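Local atomic coordinates of glutathione transferase lambda1 (Populus trichocarpa, PDB entry 4PQH), a protein that binds glutathione and probably works as a monomeric Lambda-class glutathione transferase with thiol-transferase chemistry, contributing to detoxification. Residues Y150-L155 / R198-A203; P113-F118 / S156-G161; P80-N85 / L93-Y98. All coordinates share one frame; numbering follows the deposited sequence.

Interaction 1: Y150-L155 / R198-A203; sequences YIETAL and RPKLAA
Glu152 reaches across to the beginning of helix 199-208 and grips its first turn with both carboxylate oxygens. OE1 accepts a hydrogen bond from the backbone N-H of Leu201 (N to OE1 2.7 Å), approached on its syn side but 19° out of the carboxylate plane, while OE2 uses its syn lone pair for the N-H of Lys200 (N to OE2 2.9 Å). The side chain leaves the backbone with CG anti to N (chi1 176°) and then bends at chi2, and this bend carries the carboxylate over to Arg198, Pro199 and Lys200. Packing is closest here: Glu152 OE1 lies 3.3 Å from Arg198 CB, and Glu152 OE2 is 3.2 Å from Pro199 CD. The Arg198 guanidinium runs away from this carboxylate to a salt bridge with Asp149, in the same helix as Glu152.

On the buried flank, apolar contacts take over more loosely. Leu155 CD1 lies over the backbone of Leu201, whereas Ile151 CG2 only grazes Leu201 CD1 at 4.1 Å. Phe164 covers both Ile151 and Leu155. At the margin toward solvent, Leu155 CB meets Lys200 CB at 3.7 Å. Beyond it the Lys200 chain bends at chi2 and leads its NZ away to a water, which also donates to Leu155 O, so the two segments meet there through a bridge.

The short axes cross at 82°, joining two helices of the C-terminal domain nearly at a right angle. A carboxylate bound to two amides at a helix N-terminus would probably be stabilised as the anion, and would in turn probably offset part of the positive end of the helix dipole.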
ATOM      1  N   TYR A 150     -16.681   7.904  -6.335  1.00 14.17           N
ATOM      2  CA  TYR A 150     -15.787   8.959  -5.873  1.00 14.38           C
ATOM      3  C   TYR A 150     -14.421   8.818  -6.547  1.00 14.17           C
ATOM      4  O   TYR A 150     -13.834   9.802  -7.003  1.00 14.65           O
ATOM      5  CB  TYR A 150     -15.642   8.926  -4.348  1.00 16.10           C
ATOM      6  CG  TYR A 150     -14.808  10.058  -3.796  1.00 19.05           C
ATOM      7  CD1 TYR A 150     -13.423   9.960  -3.736  1.00 21.11           C
ATOM      8  CD2 TYR A 150     -15.403  11.229  -3.343  1.00 21.35           C
ATOM      9  CE1 TYR A 150     -12.652  10.996  -3.240  1.00 23.29           C
ATOM     10  CE2 TYR A 150     -14.642  12.269  -2.839  1.00 23.69           C
ATOM     11  CZ  TYR A 150     -13.265  12.148  -2.792  1.00 24.76           C
ATOM     12  OH  TYR A 150     -12.501  13.183  -2.296  1.00 26.33           O
ATOM     13  N   ILE A 151     -13.926   7.591  -6.613  1.00 14.28           N
ATOM     14  CA  ILE A 151     -12.646   7.301  -7.251  1.00 13.65           C
ATOM     15  C   ILE A 151     -12.670   7.654  -8.743  1.00 13.19           C
ATOM     16  O   ILE A 151     -11.736   8.276  -9.266  1.00 12.82           O
ATOM     17  CB  ILE A 151     -12.259   5.811  -7.057  1.00 13.83           C
ATOM     18  CG1 ILE A 151     -12.030   5.515  -5.569  1.00 16.49           C
ATOM     19  CG2 ILE A 151     -11.043   5.435  -7.895  1.00 14.95           C
ATOM     20  CD1 ILE A 151     -10.998   6.411  -4.930  1.00 17.73           C
ATOM     21  N   GLU A 152     -13.750   7.272  -9.421  1.00 13.09           N
ATOM     22  CA  GLU A 152     -13.906   7.542 -10.846  1.00 13.37           C
ATOM     23  C   GLU A 152     -13.868   9.043 -11.103  1.00 12.79           C
ATOM     24  O   GLU A 152     -13.179   9.516 -12.021  1.00 13.38           O
ATOM     25  CB  GLU A 152     -15.216   6.932 -11.362  1.00 12.85           C
ATOM     26  CG  GLU A 152     -15.511   7.246 -12.821  1.00 14.14           C
ATOM     27  CD  GLU A 152     -14.600   6.513 -13.780  1.00 14.97           C
ATOM     28  OE1 GLU A 152     -13.894   5.573 -13.358  1.00 15.96           O
ATOM     29  OE2 GLU A 152     -14.600   6.889 -14.970  1.00 15.45           O
ATOM     30  N   THR A 153     -14.583   9.795 -10.276  1.00 13.65           N
ATOM     31  CA  THR A 153     -14.610  11.247 -10.401  1.00 15.53           C
ATOM     32  C   THR A 153     -13.233  11.848 -10.125  1.00 15.92           C
ATOM     33  O   THR A 153     -12.774  12.724 -10.860  1.00 16.38           O
ATOM     34  CB  THR A 153     -15.673  11.875  -9.480  1.00 17.31           C
ATOM     35  OG1 THR A 153     -16.973  11.474  -9.927  1.00 20.43           O
ATOM     36  CG2 THR A 153     -15.584  13.396  -9.511  1.00 18.68           C
ATOM     37  N   ALA A 154     -12.561  11.360  -9.088  1.00 15.18           N
ATOM     38  CA  ALA A 154     -11.221  11.842  -8.759  1.00 15.11           C
ATOM     39  C   ALA A 154     -10.252  11.644  -9.920  1.00 14.21           C
ATOM     40  O   ALA A 154      -9.391  12.480 -10.161  1.00 14.15           O
ATOM     41  CB  ALA A 154     -10.696  11.156  -7.513  1.00 14.30           C
ATOM     42  N   LEU A 155     -10.408  10.551 -10.655  1.00 13.56           N
ATOM     43  CA  LEU A 155      -9.529  10.264 -11.786  1.00 14.26           C
ATOM     44  C   LEU A 155      -9.729  11.193 -12.989  1.00 17.04           C
ATOM     45  O   LEU A 155      -8.933  11.172 -13.927  1.00 15.44           O
ATOM     46  CB  LEU A 155      -9.677   8.805 -12.198  1.00 12.79           C
ATOM     47  CG  LEU A 155      -8.983   7.840 -11.230  1.00 13.22           C
ATOM     48  CD1 LEU A 155      -9.490   6.427 -11.477  1.00 12.85           C
ATOM     49  CD2 LEU A 155      -7.457   7.909 -11.363  1.00 13.90           C
ATOM     50  N   ARG A 198     -17.359   2.759 -15.283  1.00 11.97           N
ATOM     51  CA  ARG A 198     -16.275   3.522 -14.670  1.00 11.92           C
ATOM     52  C   ARG A 198     -14.995   3.401 -15.493  1.00 12.37           C
ATOM     53  O   ARG A 198     -14.050   2.718 -15.103  1.00 13.10           O
ATOM     54  CB  ARG A 198     -16.048   3.074 -13.225  1.00 12.89           C
ATOM     55  CG  ARG A 198     -17.265   3.271 -12.332  1.00 12.86           C
ATOM     56  CD  ARG A 198     -16.936   3.161 -10.848  1.00 12.25           C
ATOM     57  NE  ARG A 198     -18.165   3.243 -10.053  1.00 12.65           N
ATOM     58  CZ  ARG A 198     -18.945   2.199  -9.775  1.00 13.48           C
ATOM     59  NH1 ARG A 198     -18.609   0.984 -10.198  1.00 15.35           N
ATOM     60  NH2 ARG A 198     -20.057   2.371  -9.065  1.00 14.32           N
ATOM     61  N   PRO A 199     -14.965   4.072 -16.650  1.00 11.99           N
ATOM     62  CA  PRO A 199     -13.860   3.896 -17.594  1.00 12.37           C
ATOM     63  C   PRO A 199     -12.505   4.412 -17.092  1.00 11.15           C
ATOM     64  O   PRO A 199     -11.482   3.820 -17.424  1.00 11.92           O
ATOM     65  CB  PRO A 199     -14.331   4.676 -18.822  1.00 13.23           C
ATOM     66  CG  PRO A 199     -15.322   5.666 -18.303  1.00 13.88           C
ATOM     67  CD  PRO A 199     -16.006   4.979 -17.171  1.00 12.76           C
ATOM     68  N   LYS A 200     -12.490   5.486 -16.312  1.00 11.26           N
ATOM     69  CA  LYS A 200     -11.230   6.006 -15.788  1.00 12.25           C
ATOM     70  C   LYS A 200     -10.634   5.015 -14.787  1.00 11.49           C
ATOM     71  O   LYS A 200      -9.419   4.799 -14.745  1.00 11.52           O
ATOM     72  CB  LYS A 200     -11.437   7.372 -15.129  1.00 14.65           C
ATOM     73  CG  LYS A 200     -11.860   8.486 -16.078  1.00 18.36           C
ATOM     74  CD  LYS A 200     -10.678   9.088 -16.792  1.00 22.15           C
ATOM     75  CE  LYS A 200     -11.099  10.259 -17.665  1.00 24.04           C
ATOM     76  NZ  LYS A 200      -9.973  10.692 -18.530  1.00 25.92           N
ATOM     77  N   LEU A 201     -11.497   4.430 -13.962  1.00 10.67           N
ATOM     78  CA  LEU A 201     -11.081   3.405 -13.026  1.00 11.13           C
ATOM     79  C   LEU A 201     -10.582   2.161 -13.747  1.00 10.28           C
ATOM     80  O   LEU A 201      -9.555   1.593 -13.375  1.00 10.33           O
ATOM     81  CB  LEU A 201     -12.252   3.040 -12.118  1.00 10.93           C
ATOM     82  CG  LEU A 201     -12.015   1.832 -11.216  1.00 11.04           C
ATOM     83  CD1 LEU A 201     -10.904   2.110 -10.220  1.00 11.23           C
ATOM     84  CD2 LEU A 201     -13.293   1.486 -10.509  1.00 11.69           C
ATOM     85  N   ALA A 202     -11.312   1.729 -14.772  1.00  9.68           N
ATOM     86  CA  ALA A 202     -10.880   0.571 -15.549  1.00 10.53           C
ATOM     87  C   ALA A 202      -9.485   0.820 -16.135  1.00 11.10           C
ATOM     88  O   ALA A 202      -8.610  -0.053 -16.085  1.00 11.26           O
ATOM     89  CB  ALA A 202     -11.890   0.251 -16.650  1.00 10.61           C
ATOM     90  N   ALA A 203      -9.267   2.026 -16.663  1.00 10.68           N
ATOM     91  CA  ALA A 203      -7.968   2.394 -17.214  1.00 10.74           C
ATOM     92  C   ALA A 203      -6.876   2.433 -16.134  1.00 10.66           C
ATOM     93  O   ALA A 203      -5.749   1.990 -16.358  1.00 11.56           O
ATOM     94  CB  ALA A 203      -8.057   3.744 -17.928  1.00 11.39           C
TER
HETATM   95  O   HOH W   1      -8.589  12.327 -16.559  1.00 24.11           O

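Interaction 2: P113-F118 / S156-G161; sequences PAKKEF and SKFDDG
The ring of Phe158 is sandwiched between two aliphatic chains: CG of its neighbour Lys157 lies over one face and Lys115 CG over the opposite face, each displaced toward the rim. At its edge, in the ring plane, sits Phe118 CB. Phe118 in turn receives Lys157 CG over the centre of one face, 3.8 Å from the ring centroid and only 9° off the normal. The two rings form an offset edge-to-face pair, the edge of Phe158 turned toward the face of Phe118, with centroids 5.5 Å apart and planes at 76°; their nearest carbons, Phe118 CD2 and Phe158 CE2, are 3.6 Å apart.

Lys115 does double duty. Its CG makes a CH-pi contact with Phe158, and the chain, fully extended beyond CG, continues past the ring to put NZ 2.7 Å from Asp160 OD2. In this salt bridge NZ meets OD2 on its syn side, 29° out of the carboxylate plane, and NZ has a further, weak hydrogen bond to Leu165 O. Replacing Phe118 by an alanine would probably take from Lys157 the ring face under its CG, leaving it that of Phe158, and from the Phe158 edge its aromatic partner.

Phe118 also touches Leu165, farther along the same loop. The arrangement thus holds the loop between helices 144-154 and 170-190 against the opening turns of helix 113-137, a surface contact within the helical C-terminal domain of the glutathione transferase fold.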
ATOM      1  N   PRO A 113       1.613  22.520  -6.229  1.00 18.61           N
ATOM      2  CA  PRO A 113       0.784  22.686  -5.030  1.00 19.79           C
ATOM      3  C   PRO A 113      -0.659  22.212  -5.209  1.00 20.94           C
ATOM      4  O   PRO A 113      -1.222  21.658  -4.272  1.00 20.60           O
ATOM      5  CB  PRO A 113       0.838  24.195  -4.783  1.00 21.10           C
ATOM      6  CG  PRO A 113       2.154  24.607  -5.348  1.00 21.37           C
ATOM      7  CD  PRO A 113       2.343  23.756  -6.574  1.00 19.42           C
ATOM      8  N   ALA A 114      -1.250  22.415  -6.380  1.00 19.84           N
ATOM      9  CA  ALA A 114      -2.622  21.974  -6.605  1.00 19.69           C
ATOM     10  C   ALA A 114      -2.734  20.457  -6.569  1.00 17.92           C
ATOM     11  O   ALA A 114      -3.717  19.914  -6.057  1.00 19.42           O
ATOM     12  CB  ALA A 114      -3.152  22.509  -7.920  1.00 22.60           C
ATOM     13  N   LYS A 115      -1.733  19.771  -7.111  1.00 17.08           N
ATOM     14  CA  LYS A 115      -1.740  18.314  -7.082  1.00 15.82           C
ATOM     15  C   LYS A 115      -1.521  17.820  -5.667  1.00 15.83           C
ATOM     16  O   LYS A 115      -2.135  16.847  -5.247  1.00 15.95           O
ATOM     17  CB  LYS A 115      -0.696  17.735  -8.033  1.00 15.45           C
ATOM     18  CG  LYS A 115      -1.091  17.838  -9.484  1.00 16.08           C
ATOM     19  CD  LYS A 115      -0.042  17.238 -10.380  1.00 17.01           C
ATOM     20  CE  LYS A 115      -0.511  17.217 -11.824  1.00 17.65           C
ATOM     21  NZ  LYS A 115       0.472  16.504 -12.664  1.00 19.30           N
ATOM     22  N   LYS A 116      -0.640  18.495  -4.934  0.54 16.56           N
ATOM     23  CA  LYS A 116      -0.394  18.149  -3.539  0.54 16.50           C
ATOM     24  C   LYS A 116      -1.672  18.273  -2.713  0.54 17.11           C
ATOM     25  O   LYS A 116      -1.983  17.393  -1.911  0.54 16.13           O
ATOM     26  CB  LYS A 116       0.719  19.017  -2.943  0.54 15.93           C
ATOM     27  CG  LYS A 116       2.093  18.808  -3.591  0.54 17.62           C
ATOM     28  CD  LYS A 116       3.183  19.601  -2.872  0.54 20.05           C
ATOM     29  CE  LYS A 116       3.376  19.107  -1.442  0.54 21.67           C
ATOM     30  NZ  LYS A 116       4.302  19.976  -0.660  0.54 24.12           N
ATOM     31  N   GLU A 117      -2.418  19.356  -2.926  1.00 18.58           N
ATOM     32  CA  GLU A 117      -3.670  19.585  -2.198  0.53 19.42           C
ATOM     33  C   GLU A 117      -4.699  18.501  -2.495  1.00 19.28           C
ATOM     34  O   GLU A 117      -5.368  17.999  -1.593  1.00 19.43           O
ATOM     35  CB  GLU A 117      -4.255  20.958  -2.541  0.53 22.27           C
ATOM     36  CG  GLU A 117      -5.654  21.195  -1.983  0.53 24.67           C
ATOM     37  CD  GLU A 117      -6.270  22.492  -2.468  0.53 27.98           C
ATOM     38  OE1 GLU A 117      -5.525  23.357  -2.971  0.53 29.51           O
ATOM     39  OE2 GLU A 117      -7.503  22.643  -2.352  0.53 29.12           O
ATOM     40  N   PHE A 118      -4.827  18.145  -3.765  1.00 18.36           N
ATOM     41  CA  PHE A 118      -5.766  17.112  -4.169  1.00 17.38           C
ATOM     42  C   PHE A 118      -5.334  15.779  -3.580  1.00 17.06           C
ATOM     43  O   PHE A 118      -6.172  14.985  -3.137  1.00 17.77           O
ATOM     44  CB  PHE A 118      -5.841  17.033  -5.696  1.00 16.99           C
ATOM     45  CG  PHE A 118      -6.968  16.183  -6.208  1.00 18.63           C
ATOM     46  CD1 PHE A 118      -8.284  16.533  -5.956  1.00 20.30           C
ATOM     47  CD2 PHE A 118      -6.710  15.055  -6.963  1.00 19.19           C
ATOM     48  CE1 PHE A 118      -9.320  15.755  -6.434  1.00 21.32           C
ATOM     49  CE2 PHE A 118      -7.742  14.274  -7.437  1.00 20.06           C
ATOM     50  CZ  PHE A 118      -9.045  14.627  -7.181  1.00 20.74           C
ATOM     51  N   SER A 156     -10.780  12.008 -12.941  0.54 20.75           N
ATOM     52  CA  SER A 156     -11.078  12.948 -14.017  0.54 23.95           C
ATOM     53  C   SER A 156     -10.519  14.344 -13.725  0.54 26.95           C
ATOM     54  O   SER A 156     -10.627  15.251 -14.551  0.54 27.84           O
ATOM     55  CB  SER A 156     -12.593  13.029 -14.240  0.54 27.75           C
ATOM     56  OG  SER A 156     -13.204  11.752 -14.116  0.54 28.05           O
ATOM     57  N   LYS A 157      -9.920  14.512 -12.549  1.00 23.21           N
ATOM     58  CA  LYS A 157      -9.407  15.816 -12.112  1.00 21.33           C
ATOM     59  C   LYS A 157      -8.194  16.312 -12.906  1.00 21.40           C
ATOM     60  O   LYS A 157      -8.155  17.465 -13.353  1.00 24.40           O
ATOM     61  CB  LYS A 157      -9.053  15.753 -10.625  1.00 20.18           C
ATOM     62  CG  LYS A 157      -8.413  17.005 -10.065  1.00 23.23           C
ATOM     63  CD  LYS A 157      -9.408  18.119  -9.878  1.00 26.59           C
ATOM     64  CE  LYS A 157      -8.855  19.163  -8.928  1.00 29.16           C
ATOM     65  NZ  LYS A 157      -9.820  20.269  -8.725  1.00 30.71           N
ATOM     66  N   PHE A 158      -7.199  15.447 -13.058  1.00 19.36           N
ATOM     67  CA  PHE A 158      -5.977  15.810 -13.774  1.00 19.08           C
ATOM     68  C   PHE A 158      -5.827  14.979 -15.033  1.00 20.92           C
ATOM     69  O   PHE A 158      -5.770  13.758 -14.970  1.00 24.93           O
ATOM     70  CB  PHE A 158      -4.750  15.662 -12.867  1.00 17.68           C
ATOM     71  CG  PHE A 158      -4.744  16.624 -11.710  1.00 17.96           C
ATOM     72  CD1 PHE A 158      -4.473  17.967 -11.912  1.00 18.99           C
ATOM     73  CD2 PHE A 158      -5.023  16.187 -10.425  1.00 17.80           C
ATOM     74  CE1 PHE A 158      -4.481  18.858 -10.850  1.00 18.91           C
ATOM     75  CE2 PHE A 158      -5.029  17.069  -9.368  1.00 18.35           C
ATOM     76  CZ  PHE A 158      -4.762  18.406  -9.580  1.00 18.95           C
ATOM     77  N   ASP A 159      -5.750  15.644 -16.182  1.00 19.38           N
ATOM     78  CA  ASP A 159      -5.717  14.920 -17.446  1.00 20.40           C
ATOM     79  C   ASP A 159      -4.323  14.805 -18.046  1.00 17.23           C
ATOM     80  O   ASP A 159      -4.191  14.591 -19.252  1.00 17.78           O
ATOM     81  CB  ASP A 159      -6.683  15.533 -18.463  1.00 26.35           C
ATOM     82  CG  ASP A 159      -6.413  17.002 -18.720  1.00 32.32           C
ATOM     83  OD1 ASP A 159      -5.356  17.510 -18.290  1.00 34.58           O
ATOM     84  OD2 ASP A 159      -7.265  17.650 -19.366  1.00 35.13           O
ATOM     85  N   ASP A 160      -3.287  14.953 -17.221  1.00 15.20           N
ATOM     86  CA  ASP A 160      -1.926  14.799 -17.728  1.00 14.36           C
ATOM     87  C   ASP A 160      -1.339  13.406 -17.511  1.00 13.86           C
ATOM     88  O   ASP A 160      -0.133  13.193 -17.673  1.00 16.25           O
ATOM     89  CB  ASP A 160      -0.982  15.907 -17.228  1.00 15.52           C
ATOM     90  CG  ASP A 160      -1.084  16.163 -15.734  1.00 18.49           C
ATOM     91  OD1 ASP A 160      -1.970  15.605 -15.065  1.00 17.74           O
ATOM     92  OD2 ASP A 160      -0.273  16.972 -15.229  1.00 21.43           O
ATOM     93  N   GLY A 161      -2.209  12.458 -17.160  1.00 13.77           N
ATOM     94  CA  GLY A 161      -1.834  11.064 -17.040  1.00 13.18           C
ATOM     95  C   GLY A 161      -3.019  10.274 -16.519  1.00 12.55           C
ATOM     96  O   GLY A 161      -4.045  10.858 -16.195  1.00 13.24           O
TER

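Interaction 3: P80-N85 / L93-Y98; sequences PSLEHN and LDLIKY
Leu82 and Tyr98 both carry CG anti to the backbone N (chi1 -180° and 180°), and these torsions send the two side chains toward each other between strand and helix, to meet at about a right angle. Leu82 CD2 rests 3.8 Å from Tyr98 CD2, coming at the ring obliquely. In Leu95, CG instead lies beside the backbone N (chi1 -70°), and its two methyls fork over the strand: CD2 touches Leu82 CB at 3.8 Å, and Leu95 CD1 sits against Pro80 CG and the CA of Ser81, each 4.1 Å away.

At the far end of the strand, His84 and Tyr98 meet edge to edge. His84 CD2 approaches Tyr98 OH at 3.1 Å, near the planes of both rings, a close carbon-to-oxygen contact. The imidazole is fixed from another side, where ND1 is hydrogen-bonded to Thr28. Tyr98 stacks on His102 and has a cation-pi contact with Lys89. A water 3.1 Å from Tyr98 OH also lies by His84 O, though the latter distance is so short that its details are doubtful.

The strand and helix axes approach to 9.3 Å, packing helix 92-102 on the sheet of the thioredoxin-like N-terminal domain. Pro80, preceded by a cis peptide as in the cis-proline loop of that fold, belongs to the glutathione pocket and touches the bound ligand. With side-chain contacts purely between carbons among Pro80, Leu82, Leu95 and the Tyr98 ring, the contact probably rests mainly on dispersion; polar atoms gather at the His84 end, and the apolar end backs directly onto the glutathione site through Pro80.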
ATOM      1  N   PRO A  80       2.709  -2.438   8.651  1.00 17.99           N
ATOM      2  CA  PRO A  80       4.167  -2.355   8.523  1.00 16.22           C
ATOM      3  C   PRO A  80       4.826  -1.469   9.565  1.00 17.28           C
ATOM      4  O   PRO A  80       4.196  -0.592  10.155  1.00 17.94           O
ATOM      5  CB  PRO A  80       4.350  -1.702   7.152  1.00 16.50           C
ATOM      6  CG  PRO A  80       3.161  -0.805   7.037  1.00 18.07           C
ATOM      7  CD  PRO A  80       2.024  -1.568   7.678  1.00 17.61           C
ATOM      8  N   SER A  81       6.114  -1.706   9.766  1.00 17.05           N
ATOM      9  CA  SER A  81       6.969  -0.755  10.451  1.00 17.57           C
ATOM     10  C   SER A  81       8.307  -0.717   9.715  1.00 18.64           C
ATOM     11  O   SER A  81       8.696  -1.691   9.059  1.00 18.41           O
ATOM     12  CB  SER A  81       7.141  -1.108  11.930  1.00 20.00           C
ATOM     13  OG  SER A  81       7.889  -2.296  12.109  1.00 20.46           O
ATOM     14  N   LEU A  82       8.991   0.415   9.820  1.00 17.67           N
ATOM     15  CA  LEU A  82      10.247   0.627   9.121  1.00 17.77           C
ATOM     16  C   LEU A  82      11.322   0.972  10.130  1.00 19.27           C
ATOM     17  O   LEU A  82      11.184   1.936  10.887  1.00 20.24           O
ATOM     18  CB  LEU A  82      10.114   1.763   8.108  1.00 17.34           C
ATOM     19  CG  LEU A  82      11.376   2.077   7.298  1.00 18.98           C
ATOM     20  CD1 LEU A  82      11.690   0.943   6.329  1.00 19.76           C
ATOM     21  CD2 LEU A  82      11.230   3.402   6.570  1.00 20.60           C
ATOM     22  N   GLU A  83      12.380   0.164  10.137  1.00 18.80           N
ATOM     23  CA  GLU A  83      13.560   0.392  10.950  1.00 20.81           C
ATOM     24  C   GLU A  83      14.587   1.078  10.066  1.00 20.64           C
ATOM     25  O   GLU A  83      15.059   0.503   9.080  1.00 21.69           O
ATOM     26  CB  GLU A  83      14.100  -0.949  11.439  1.00 23.17           C
ATOM     27  CG  GLU A  83      15.395  -0.883  12.210  1.00 25.20           C
ATOM     28  CD  GLU A  83      15.997  -2.259  12.423  1.00 27.90           C
ATOM     29  OE1 GLU A  83      15.266  -3.255  12.239  1.00 29.15           O
ATOM     30  OE2 GLU A  83      17.195  -2.349  12.763  1.00 29.54           O
ATOM     31  N   HIS A  84      14.924   2.316  10.412  1.00 21.30           N
ATOM     32  CA  HIS A  84      15.835   3.112   9.604  1.00 22.54           C
ATOM     33  C   HIS A  84      16.462   4.177  10.489  1.00 24.77           C
ATOM     34  O   HIS A  84      15.758   4.866  11.224  1.00 25.08           O
ATOM     35  CB  HIS A  84      15.077   3.765   8.440  1.00 22.60           C
ATOM     36  CG  HIS A  84      15.944   4.582   7.532  1.00 23.00           C
ATOM     37  ND1 HIS A  84      16.994   4.039   6.821  1.00 23.98           N
ATOM     38  CD2 HIS A  84      15.917   5.896   7.219  1.00 23.49           C
ATOM     39  CE1 HIS A  84      17.578   4.987   6.111  1.00 23.75           C
ATOM     40  NE2 HIS A  84      16.946   6.126   6.334  1.00 23.97           N
ATOM     41  N   ASN A  85      17.786   4.294  10.427  1.00 25.93           N
ATOM     42  CA  ASN A  85      18.518   5.306  11.187  1.00 29.66           C
ATOM     43  C   ASN A  85      18.142   5.369  12.666  1.00 33.29           C
ATOM     44  O   ASN A  85      17.825   6.442  13.185  1.00 33.48           O
ATOM     45  CB  ASN A  85      18.346   6.692  10.556  1.00 31.82           C
ATOM     46  CG  ASN A  85      19.040   6.815   9.215  1.00 33.93           C
ATOM     47  OD1 ASN A  85      19.942   6.041   8.895  1.00 35.45           O
ATOM     48  ND2 ASN A  85      18.626   7.797   8.427  1.00 33.29           N
ATOM     49  N   LEU A  93       0.701   5.117   5.558  1.00 16.01           N
ATOM     50  CA  LEU A  93       0.677   6.378   4.811  1.00 15.90           C
ATOM     51  C   LEU A  93       1.843   7.288   5.170  1.00 17.10           C
ATOM     52  O   LEU A  93       2.419   7.942   4.300  1.00 18.87           O
ATOM     53  CB  LEU A  93      -0.652   7.107   5.004  1.00 16.90           C
ATOM     54  CG  LEU A  93      -1.859   6.396   4.397  1.00 16.56           C
ATOM     55  CD1 LEU A  93      -3.123   7.181   4.699  1.00 19.96           C
ATOM     56  CD2 LEU A  93      -1.665   6.228   2.887  1.00 16.02           C
ATOM     57  N   ASP A  94       2.187   7.337   6.453  1.00 17.88           N
ATOM     58  CA  ASP A  94       3.363   8.078   6.885  1.00 17.13           C
ATOM     59  C   ASP A  94       4.611   7.475   6.249  1.00 16.70           C
ATOM     60  O   ASP A  94       5.491   8.202   5.779  1.00 15.48           O
ATOM     61  CB  ASP A  94       3.501   8.057   8.409  1.00 21.71           C
ATOM     62  CG  ASP A  94       2.469   8.919   9.100  1.00 28.11           C
ATOM     63  OD1 ASP A  94       1.817   9.735   8.415  1.00 30.12           O
ATOM     64  OD2 ASP A  94       2.323   8.788  10.333  1.00 32.41           O
ATOM     65  N   LEU A  95       4.675   6.148   6.220  1.00 15.68           N
ATOM     66  CA  LEU A  95       5.862   5.446   5.740  1.00 15.41           C
ATOM     67  C   LEU A  95       6.111   5.591   4.247  1.00 14.90           C
ATOM     68  O   LEU A  95       7.259   5.714   3.830  1.00 15.64           O
ATOM     69  CB  LEU A  95       5.800   3.964   6.102  1.00 15.30           C
ATOM     70  CG  LEU A  95       5.956   3.643   7.587  1.00 15.81           C
ATOM     71  CD1 LEU A  95       5.986   2.138   7.771  1.00 17.51           C
ATOM     72  CD2 LEU A  95       7.236   4.283   8.091  1.00 17.28           C
ATOM     73  N   ILE A  96       5.062   5.549   3.433  1.00 14.05           N
ATOM     74  CA  ILE A  96       5.282   5.730   2.002  1.00 13.33           C
ATOM     75  C   ILE A  96       5.799   7.148   1.731  1.00 14.18           C
ATOM     76  O   ILE A  96       6.685   7.337   0.891  1.00 13.63           O
ATOM     77  CB  ILE A  96       4.052   5.345   1.140  1.00 14.62           C
ATOM     78  CG1 ILE A  96       2.897   6.329   1.334  1.00 14.88           C
ATOM     79  CG2 ILE A  96       3.639   3.898   1.419  1.00 15.81           C
ATOM     80  CD1 ILE A  96       1.639   5.953   0.543  1.00 14.95           C
ATOM     81  N   LYS A  97       5.296   8.139   2.460  1.00 13.58           N
ATOM     82  CA  LYS A  97       5.818   9.501   2.334  1.00 15.43           C
ATOM     83  C   LYS A  97       7.262   9.597   2.824  1.00 14.03           C
ATOM     84  O   LYS A  97       8.104  10.251   2.193  1.00 15.69           O
ATOM     85  CB  LYS A  97       4.929  10.500   3.080  1.00 16.30           C
ATOM     86  CG  LYS A  97       3.554  10.694   2.465  1.00 19.22           C
ATOM     87  CD  LYS A  97       2.729  11.654   3.302  1.00 23.37           C
ATOM     88  CE  LYS A  97       1.344  11.856   2.715  1.00 27.00           C
ATOM     89  NZ  LYS A  97       0.472  12.625   3.644  1.00 28.60           N
ATOM     90  N   TYR A  98       7.554   8.918   3.927  1.00 14.94           N
ATOM     91  CA  TYR A  98       8.885   8.932   4.512  1.00 15.95           C
ATOM     92  C   TYR A  98       9.918   8.291   3.587  1.00 15.28           C
ATOM     93  O   TYR A  98      10.977   8.873   3.335  1.00 16.52           O
ATOM     94  CB  TYR A  98       8.870   8.235   5.879  1.00 16.99           C
ATOM     95  CG  TYR A  98      10.235   8.217   6.523  1.00 18.02           C
ATOM     96  CD1 TYR A  98      10.671   9.282   7.299  1.00 19.84           C
ATOM     97  CD2 TYR A  98      11.097   7.144   6.333  1.00 19.85           C
ATOM     98  CE1 TYR A  98      11.929   9.271   7.874  1.00 21.54           C
ATOM     99  CE2 TYR A  98      12.346   7.124   6.900  1.00 22.59           C
ATOM    100  CZ  TYR A  98      12.759   8.185   7.673  1.00 23.63           C
ATOM    101  OH  TYR A  98      14.006   8.157   8.248  1.00 26.28           O
TER
HETATM  102  O   HOH W   2      13.781   6.323  10.750  1.00 48.76           O

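Interactions 1 and 2 belong together: their centres are 14 Å apart, and they touch where Ala154 O lies 3.7 Å from Phe118 CE2. Helix 144-154 runs through interaction 1 and is followed by the 156-161 loop of interaction 2, so the two contacts share one corner of the helical C-terminal domain, away from the glutathione site. Interaction 3 lies in the N-terminal domain, its centre about 29 Å from that of interaction 1 and 25 Å from that of interaction 2; the nearest atoms of interactions 2 and 3 remain about 8 Å apart. Interaction 3 alone borders the glutathione pocket, with the Pro80 side chain about 4 Å from the ligand.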